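Local coordinates for sporozoite-specific SAG protein (Toxoplasma gondii, PDB 2WNK) that is a SAG2-related surface antigen specific to the sporozoite stage, built from two SRS domains, and is probably displayed on the parasite membrane, at residues A[15-20]-A[125-130]; A[45-50]-A[96-101]. All coordinates share one frame; numbering follows the deposited sequence.

Interaction 1: residues A[15-20]-A[125-130]; sequences FTVEKA and ILVKAA
F15, T16 and V17 pair in parallel with I125, L126 and V127, and the chains part just beyond, where E18 and K128 close the end of the pairing with a salt bridge. The backbone bonds zigzag: L126 N reaches F15 O at 2.8 Å, V17 N reaches L126 O at 2.7 Å, and K128 N reaches V17 O at 3.0 Å. K128 then turns its side chain back over the strand it has just bonded. Its CB and CG pass beside V17 O, CG at 3.4 Å. A bend at chi2 (-88°) brings the chain along the E18 carboxylate, CD passes 4.1 Å from OE2 of E18, CE rests 3.8 Å from CG2 of T16, and a second bend at chi4 (83°) delivers NZ to OE2 of E18 at 3.0 Å. The ammonium comes from above the carboxylate plane, about 40° out of it; the two side chains run alongside each other, pointing the same way. On the other face of the sheet, shared by F15, V17, I125 and V127, CG2 of V17 meets CG2 of I125 at 3.9 Å, while the F15 ring approaches CG1 of I125 obliquely. V24 and F26 of strand 22-28 and L84 and V86 of strand 80-86 pack against this face. The domain's first strand, 12-17, thus pairs in parallel with its last, 121-127, as 142-147 does with 228-235 in the second SRS domain. Strand 94-101 flanks 121-127 on its other side, and K19 NZ hydrogen-bonds C158 O of the second domain.

Interaction 2: residues A[45-50]-A[96-101]; sequences TKVCTT and VFFLCQ
C48 and F97 form a single antiparallel hydrogen-bonded bridge where strands 46-48 and 96-101 cross almost at right angles (91°), with C48 N donating to F97 O at 2.8 Å and F97 N to C48 O at 2.9 Å. Both bonds are bent, the first to 143° at the hydrogen, and F97 N stands above the plane of the C48 carbonyl, as expected for strands that touch at one point and diverge. F97 lies against the turn that follows C48. Its CB is 3.4 Å from T50 O, the backbone carbon of T50 sits over one ring face, offset toward the rim, and C48 O lies at the ring edge. V47 points toward strand 94-101 with both methyls engaged: CG1, placed beside the backbone N by chi1 of -60°, touches CZ of F98 at 3.8 Å, and CG2 meets CG1 of V96 at 4.0 Å. K46 O comes in near the plane of the F98 ring, at its edge, 3.8 Å from CE1. C48 is also tied to C53 by a disulfide, which constrains the turn itself, and T50 OG1 is hydrogen-bonded to D52 OD1 and S54 OG. A short two-stranded hairpin, 46-58, is thus attached across strand 94-101 by an isolated bridge. No charged pair spans the contact, and K46 NZ turns to E56 in strand 56-58, so the hold probably rests mainly on the two backbone bonds, the V47, V96 and F98 patch, and the F97 ring against the T49–T50 backbone.

Overall arrangement
Both contacts belong to the first SRS domain and meet through one mixed sheet, in which strand 121-127 lies between strands 12-17 and 94-101. Their centres are about 16 Å apart, yet they touch: I125 N probably hydrogen-bonds V96 O, and CD1 of I125 packs on CE2 of F98. Along the chain, interaction 2 is nested within the loop closed by interaction 1, so the first and last strands of the domain are paired around the part of the chain that includes 45-50. Interaction 1 sits near the centre of the chain, at the end facing the second domain; interaction 2, about 21 Å from that centre, fastens a disulfide-closed hairpin to the same sheet.

Interaction 1: residues A[15-20]-A[125-130]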
ATOM      1  N   PHE A  15       1.593  -2.362 -13.011  1.00 16.31           N
ATOM      2  CA  PHE A  15       0.856  -2.296 -11.763  1.00 17.21           C
ATOM      3  C   PHE A  15       1.698  -1.590 -10.732  1.00 17.47           C
ATOM      4  O   PHE A  15       2.917  -1.504 -10.873  1.00 17.34           O
ATOM      5  CB  PHE A  15       0.550  -3.693 -11.240  1.00 16.65           C
ATOM      6  CG  PHE A  15      -0.160  -4.559 -12.196  1.00 17.21           C
ATOM      7  CD1 PHE A  15      -1.551  -4.686 -12.168  1.00 17.14           C
ATOM      8  CD2 PHE A  15       0.562  -5.315 -13.115  1.00 15.12           C
ATOM      9  CE1 PHE A  15      -2.191  -5.534 -13.046  1.00 17.14           C
ATOM     10  CE2 PHE A  15      -0.094  -6.161 -14.003  1.00 17.69           C
ATOM     11  CZ  PHE A  15      -1.460  -6.269 -13.977  1.00 19.37           C
ATOM     12  N   THR A  16       1.046  -1.110  -9.680  1.00 18.73           N
ATOM     13  CA  THR A  16       1.756  -0.487  -8.581  1.00 20.22           C
ATOM     14  C   THR A  16       1.281  -1.097  -7.260  1.00 20.35           C
ATOM     15  O   THR A  16       0.070  -1.281  -7.050  1.00 21.87           O
ATOM     16  CB  THR A  16       1.508   1.024  -8.560  1.00 20.85           C
ATOM     17  OG1 THR A  16       1.884   1.599  -9.820  1.00 22.39           O
ATOM     18  CG2 THR A  16       2.309   1.680  -7.450  1.00 21.63           C
ATOM     19  N   VAL A  17       2.222  -1.421  -6.387  1.00 19.31           N
ATOM     20  CA  VAL A  17       1.896  -1.913  -5.058  1.00 19.46           C
ATOM     21  C   VAL A  17       2.079  -0.751  -4.083  1.00 19.69           C
ATOM     22  O   VAL A  17       3.176  -0.229  -3.925  1.00 18.35           O
ATOM     23  CB  VAL A  17       2.774  -3.116  -4.639  1.00 19.24           C
ATOM     24  CG1 VAL A  17       2.476  -3.517  -3.184  1.00 20.59           C
ATOM     25  CG2 VAL A  17       2.524  -4.334  -5.579  1.00 17.58           C
ATOM     26  N   GLU A  18       0.999  -0.372  -3.414  1.00 19.94           N
ATOM     27  CA  GLU A  18       0.982   0.843  -2.595  1.00 21.28           C
ATOM     28  C   GLU A  18       1.025   0.571  -1.087  1.00 20.36           C
ATOM     29  O   GLU A  18       1.404   1.441  -0.289  1.00 20.68           O
ATOM     30  CB  GLU A  18      -0.280   1.635  -2.924  1.00 21.60           C
ATOM     31  CG  GLU A  18      -0.532   1.779  -4.415  1.00 24.88           C
ATOM     32  CD  GLU A  18      -0.235   3.173  -4.916  1.00 28.05           C
ATOM     33  OE1 GLU A  18      -0.853   3.574  -5.936  1.00 29.15           O
ATOM     34  OE2 GLU A  18       0.590   3.869  -4.277  1.00 29.19           O
ATOM     35  N   LYS A  19       0.639  -0.637  -0.697  1.00 20.40           N
ATOM     36  CA  LYS A  19       0.432  -0.950   0.713  1.00 19.84           C
ATOM     37  C   LYS A  19       0.964  -2.319   1.066  1.00 19.36           C
ATOM     38  O   LYS A  19       0.870  -3.239   0.251  1.00 18.57           O
ATOM     39  CB  LYS A  19      -1.049  -0.992   0.984  1.00 21.29           C
ATOM     40  CG  LYS A  19      -1.622   0.219   1.494  1.00 21.82           C
ATOM     41  CD  LYS A  19      -2.812  -0.245   2.247  1.00 20.51           C
ATOM     42  CE  LYS A  19      -3.620   0.875   2.740  1.00 22.45           C
ATOM     43  NZ  LYS A  19      -4.675   0.342   3.627  1.00 20.74           N
ATOM     44  N   ALA A  20       1.505  -2.453   2.271  1.00 18.35           N
ATOM     45  CA  ALA A  20       1.939  -3.756   2.751  1.00 18.65           C
ATOM     46  C   ALA A  20       0.734  -4.686   2.785  1.00 19.08           C
ATOM     47  O   ALA A  20      -0.328  -4.311   3.298  1.00 19.09           O
ATOM     48  CB  ALA A  20       2.563  -3.636   4.136  1.00 18.50           C
ATOM     49  N   ILE A 125       5.964  -4.255 -12.344  1.00 14.25           N
ATOM     50  CA  ILE A 125       5.324  -3.999 -11.054  1.00 12.96           C
ATOM     51  C   ILE A 125       6.190  -3.008 -10.291  1.00 14.46           C
ATOM     52  O   ILE A 125       7.360  -3.303  -9.990  1.00 14.82           O
ATOM     53  CB  ILE A 125       5.104  -5.271 -10.233  1.00 12.98           C
ATOM     54  CG1 ILE A 125       4.237  -6.276 -11.023  1.00 13.56           C
ATOM     55  CG2 ILE A 125       4.469  -4.881  -8.889  1.00 13.90           C
ATOM     56  CD1 ILE A 125       4.205  -7.706 -10.436  1.00 16.52           C
ATOM     57  N   LEU A 126       5.622  -1.831 -10.041  1.00 14.13           N
ATOM     58  CA  LEU A 126       6.267  -0.784  -9.242  1.00 15.63           C
ATOM     59  C   LEU A 126       5.856  -0.948  -7.773  1.00 16.21           C
ATOM     60  O   LEU A 126       4.675  -0.934  -7.452  1.00 14.89           O
ATOM     61  CB  LEU A 126       5.854   0.597  -9.741  1.00 16.89           C
ATOM     62  CG  LEU A 126       6.553   1.717  -8.944  1.00 17.94           C
ATOM     63  CD1 LEU A 126       8.044   1.652  -9.123  1.00 18.85           C
ATOM     64  CD2 LEU A 126       6.019   3.116  -9.250  1.00 20.88           C
ATOM     65  N   VAL A 127       6.826  -1.124  -6.890  1.00 15.52           N
ATOM     66  CA  VAL A 127       6.521  -1.313  -5.482  1.00 16.51           C
ATOM     67  C   VAL A 127       6.963  -0.052  -4.718  1.00 16.63           C
ATOM     68  O   VAL A 127       8.133   0.342  -4.755  1.00 16.31           O
ATOM     69  CB  VAL A 127       7.210  -2.563  -4.935  1.00 16.11           C
ATOM     70  CG1 VAL A 127       6.850  -2.767  -3.475  1.00 18.64           C
ATOM     71  CG2 VAL A 127       6.805  -3.806  -5.757  1.00 18.56           C
ATOM     72  N   LYS A 128       6.016   0.598  -4.054  1.00 16.56           N
ATOM     73  CA  LYS A 128       6.313   1.868  -3.372  1.00 17.18           C
ATOM     74  C   LYS A 128       7.068   1.624  -2.072  1.00 16.54           C
ATOM     75  O   LYS A 128       7.014   0.509  -1.525  1.00 16.51           O
ATOM     76  CB  LYS A 128       5.013   2.617  -3.066  1.00 18.91           C
ATOM     77  CG  LYS A 128       4.205   3.003  -4.306  1.00 22.01           C
ATOM     78  CD  LYS A 128       4.660   4.355  -4.820  1.00 23.07           C
ATOM     79  CE  LYS A 128       3.984   4.767  -6.121  1.00 25.98           C
ATOM     80  NZ  LYS A 128       2.644   5.370  -5.866  1.00 27.19           N
ATOM     81  N   ALA A 129       7.774   2.648  -1.576  1.00 16.04           N
ATOM     82  CA  ALA A 129       8.548   2.496  -0.353  1.00 16.31           C
ATOM     83  C   ALA A 129       7.591   2.484   0.850  1.00 15.60           C
ATOM     84  O   ALA A 129       6.523   3.072   0.788  1.00 16.54           O
ATOM     85  CB  ALA A 129       9.577   3.625  -0.202  1.00 16.26           C
ATOM     86  N   ALA A 130       7.965   1.792   1.923  1.00 15.82           N
ATOM     87  CA  ALA A 130       7.180   1.758   3.141  1.00 15.03           C
ATOM     88  C   ALA A 130       7.042   3.174   3.698  1.00 15.05           C
ATOM     89  O   ALA A 130       8.036   3.881   3.791  1.00 13.87           O
ATOM     90  CB  ALA A 130       7.888   0.912   4.164  1.00 15.99           C
TER

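Interaction 2: residues A[45-50]-A[96-101]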
ATOM      1  N   THR A  45      11.832 -18.398  -6.144  1.00 17.20           N
ATOM      2  CA  THR A  45      11.208 -17.571  -7.190  1.00 16.47           C
ATOM      3  C   THR A  45      12.170 -16.513  -7.676  1.00 16.22           C
ATOM      4  O   THR A  45      12.847 -15.898  -6.854  1.00 16.48           O
ATOM      5  CB  THR A  45       9.987 -16.825  -6.632  1.00 15.96           C
ATOM      6  OG1 THR A  45       9.041 -17.797  -6.164  1.00 14.69           O
ATOM      7  CG2 THR A  45       9.316 -15.979  -7.708  1.00 13.65           C
ATOM      8  N   LYS A  46      12.212 -16.297  -8.995  1.00 15.28           N
ATOM      9  CA  LYS A  46      13.047 -15.244  -9.559  1.00 16.23           C
ATOM     10  C   LYS A  46      12.197 -14.169 -10.237  1.00 15.69           C
ATOM     11  O   LYS A  46      11.040 -14.428 -10.630  1.00 16.15           O
ATOM     12  CB  LYS A  46      14.051 -15.831 -10.554  1.00 16.48           C
ATOM     13  CG  LYS A  46      14.967 -16.879  -9.926  1.00 18.26           C
ATOM     14  CD  LYS A  46      16.188 -17.138 -10.807  1.00 20.28           C
ATOM     15  CE  LYS A  46      17.192 -15.990 -10.698  1.00 19.76           C
ATOM     16  NZ  LYS A  46      18.366 -16.128 -11.626  1.00 18.48           N
ATOM     17  N   VAL A  47      12.755 -12.969 -10.372  1.00 14.31           N
ATOM     18  CA  VAL A  47      12.069 -11.877 -11.075  1.00 13.62           C
ATOM     19  C   VAL A  47      13.071 -11.288 -12.044  1.00 12.89           C
ATOM     20  O   VAL A  47      14.277 -11.405 -11.831  1.00 12.91           O
ATOM     21  CB  VAL A  47      11.631 -10.764 -10.138  1.00 12.76           C
ATOM     22  CG1 VAL A  47      10.654 -11.348  -9.061  1.00 13.94           C
ATOM     23  CG2 VAL A  47      12.878 -10.086  -9.482  1.00 13.27           C
ATOM     24  N   CYS A  48      12.589 -10.604 -13.082  1.00 13.21           N
ATOM     25  CA  CYS A  48      13.516  -9.798 -13.918  1.00 13.48           C
ATOM     26  C   CYS A  48      13.697  -8.417 -13.300  1.00 12.66           C
ATOM     27  O   CYS A  48      12.819  -7.922 -12.583  1.00 13.31           O
ATOM     28  CB  CYS A  48      13.026  -9.712 -15.348  1.00 14.00           C
ATOM     29  SG  CYS A  48      13.010 -11.346 -16.045  1.00 15.33           S
ATOM     30  N   THR A  49      14.861  -7.816 -13.546  1.00 12.78           N
ATOM     31  CA  THR A  49      15.138  -6.508 -13.006  1.00 12.13           C
ATOM     32  C   THR A  49      15.319  -5.477 -14.116  1.00 12.11           C
ATOM     33  O   THR A  49      15.637  -4.323 -13.863  1.00 11.78           O
ATOM     34  CB  THR A  49      16.385  -6.543 -12.078  1.00 13.18           C
ATOM     35  OG1 THR A  49      17.477  -7.128 -12.828  1.00 13.83           O
ATOM     36  CG2 THR A  49      16.037  -7.360 -10.809  1.00 14.44           C
ATOM     37  N   THR A  50      15.105  -5.924 -15.351  1.00 11.49           N
ATOM     38  CA  THR A  50      14.943  -5.058 -16.508  1.00 11.88           C
ATOM     39  C   THR A  50      13.745  -5.578 -17.317  1.00 11.70           C
ATOM     40  O   THR A  50      13.353  -6.756 -17.208  1.00 11.91           O
ATOM     41  CB  THR A  50      16.148  -5.085 -17.427  1.00 12.84           C
ATOM     42  OG1 THR A  50      16.399  -6.451 -17.758  1.00 11.33           O
ATOM     43  CG2 THR A  50      17.381  -4.425 -16.741  1.00 11.59           C
ATOM     44  N   VAL A  96      10.005  -4.551 -10.161  1.00 15.56           N
ATOM     45  CA  VAL A  96      10.276  -5.875 -10.680  1.00 15.00           C
ATOM     46  C   VAL A  96       9.561  -6.077 -12.029  1.00 15.42           C
ATOM     47  O   VAL A  96       8.567  -5.426 -12.316  1.00 14.56           O
ATOM     48  CB  VAL A  96       9.936  -7.024  -9.702  1.00 15.28           C
ATOM     49  CG1 VAL A  96      10.782  -6.872  -8.395  1.00 17.44           C
ATOM     50  CG2 VAL A  96       8.456  -7.058  -9.354  1.00 15.06           C
ATOM     51  N   PHE A  97      10.061  -7.010 -12.811  1.00 13.40           N
ATOM     52  CA  PHE A  97       9.554  -7.250 -14.166  1.00 13.64           C
ATOM     53  C   PHE A  97       9.383  -8.709 -14.424  1.00 13.19           C
ATOM     54  O   PHE A  97      10.124  -9.566 -13.878  1.00 14.36           O
ATOM     55  CB  PHE A  97      10.554  -6.709 -15.215  1.00 12.57           C
ATOM     56  CG  PHE A  97      10.822  -5.248 -15.116  1.00 13.11           C
ATOM     57  CD1 PHE A  97      10.038  -4.364 -15.831  1.00 12.45           C
ATOM     58  CD2 PHE A  97      11.832  -4.755 -14.290  1.00 15.60           C
ATOM     59  CE1 PHE A  97      10.284  -3.002 -15.764  1.00 13.83           C
ATOM     60  CE2 PHE A  97      12.086  -3.396 -14.228  1.00 14.83           C
ATOM     61  CZ  PHE A  97      11.316  -2.530 -14.953  1.00 14.76           C
ATOM     62  N   PHE A  98       8.404  -9.017 -15.303  1.00 12.05           N
ATOM     63  CA  PHE A  98       8.314 -10.339 -15.882  1.00 10.56           C
ATOM     64  C   PHE A  98       8.067 -10.243 -17.377  1.00 11.36           C
ATOM     65  O   PHE A  98       7.674  -9.165 -17.882  1.00 12.13           O
ATOM     66  CB  PHE A  98       7.113 -11.091 -15.268  1.00 10.70           C
ATOM     67  CG  PHE A  98       7.186 -11.176 -13.764  1.00 12.29           C
ATOM     68  CD1 PHE A  98       7.979 -12.156 -13.161  1.00 13.11           C
ATOM     69  CD2 PHE A  98       6.510 -10.252 -12.970  1.00 13.71           C
ATOM     70  CE1 PHE A  98       8.081 -12.271 -11.781  1.00 13.97           C
ATOM     71  CE2 PHE A  98       6.612 -10.336 -11.577  1.00 14.04           C
ATOM     72  CZ  PHE A  98       7.404 -11.346 -10.987  1.00 12.33           C
ATOM     73  N   LEU A  99       8.279 -11.358 -18.091  1.00 11.86           N
ATOM     74  CA  LEU A  99       7.772 -11.461 -19.444  1.00 11.26           C
ATOM     75  C   LEU A  99       6.790 -12.612 -19.564  1.00 12.56           C
ATOM     76  O   LEU A  99       6.991 -13.670 -18.944  1.00 12.50           O
ATOM     77  CB  LEU A  99       8.924 -11.754 -20.413  1.00 11.61           C
ATOM     78  CG  LEU A  99       9.830 -10.523 -20.548  1.00 13.13           C
ATOM     79  CD1 LEU A  99      11.156 -10.882 -21.220  1.00 16.14           C
ATOM     80  CD2 LEU A  99       9.107  -9.404 -21.333  1.00 13.83           C
ATOM     81  N   CYS A 100       5.803 -12.444 -20.443  1.00 12.81           N
ATOM     82  CA  CYS A 100       4.927 -13.527 -20.854  1.00 13.30           C
ATOM     83  C   CYS A 100       5.400 -13.873 -22.265  1.00 13.97           C
ATOM     84  O   CYS A 100       5.477 -12.981 -23.124  1.00 14.98           O
ATOM     85  CB  CYS A 100       3.477 -13.040 -20.909  1.00 14.48           C
ATOM     86  SG  CYS A 100       2.735 -12.583 -19.282  1.00 14.17           S
ATOM     87  N   GLN A 101       5.742 -15.121 -22.464  1.00 13.80           N
ATOM     88  CA  GLN A 101       6.333 -15.573 -23.705  1.00 14.94           C
ATOM     89  C   GLN A 101       5.756 -16.888 -24.150  1.00 15.95           C
ATOM     90  O   GLN A 101       5.162 -17.559 -23.394  1.00 14.23           O
ATOM     91  CB  GLN A 101       7.846 -15.719 -23.554  1.00 15.89           C
ATOM     92  CG  GLN A 101       8.343 -16.834 -22.769  1.00 18.55           C
ATOM     93  CD  GLN A 101       9.840 -16.780 -22.466  1.00 21.10           C
ATOM     94  OE1 GLN A 101      10.426 -17.732 -22.009  1.00 22.15           O
ATOM     95  NE2 GLN A 101      10.419 -15.668 -22.689  1.00 15.95           N
TER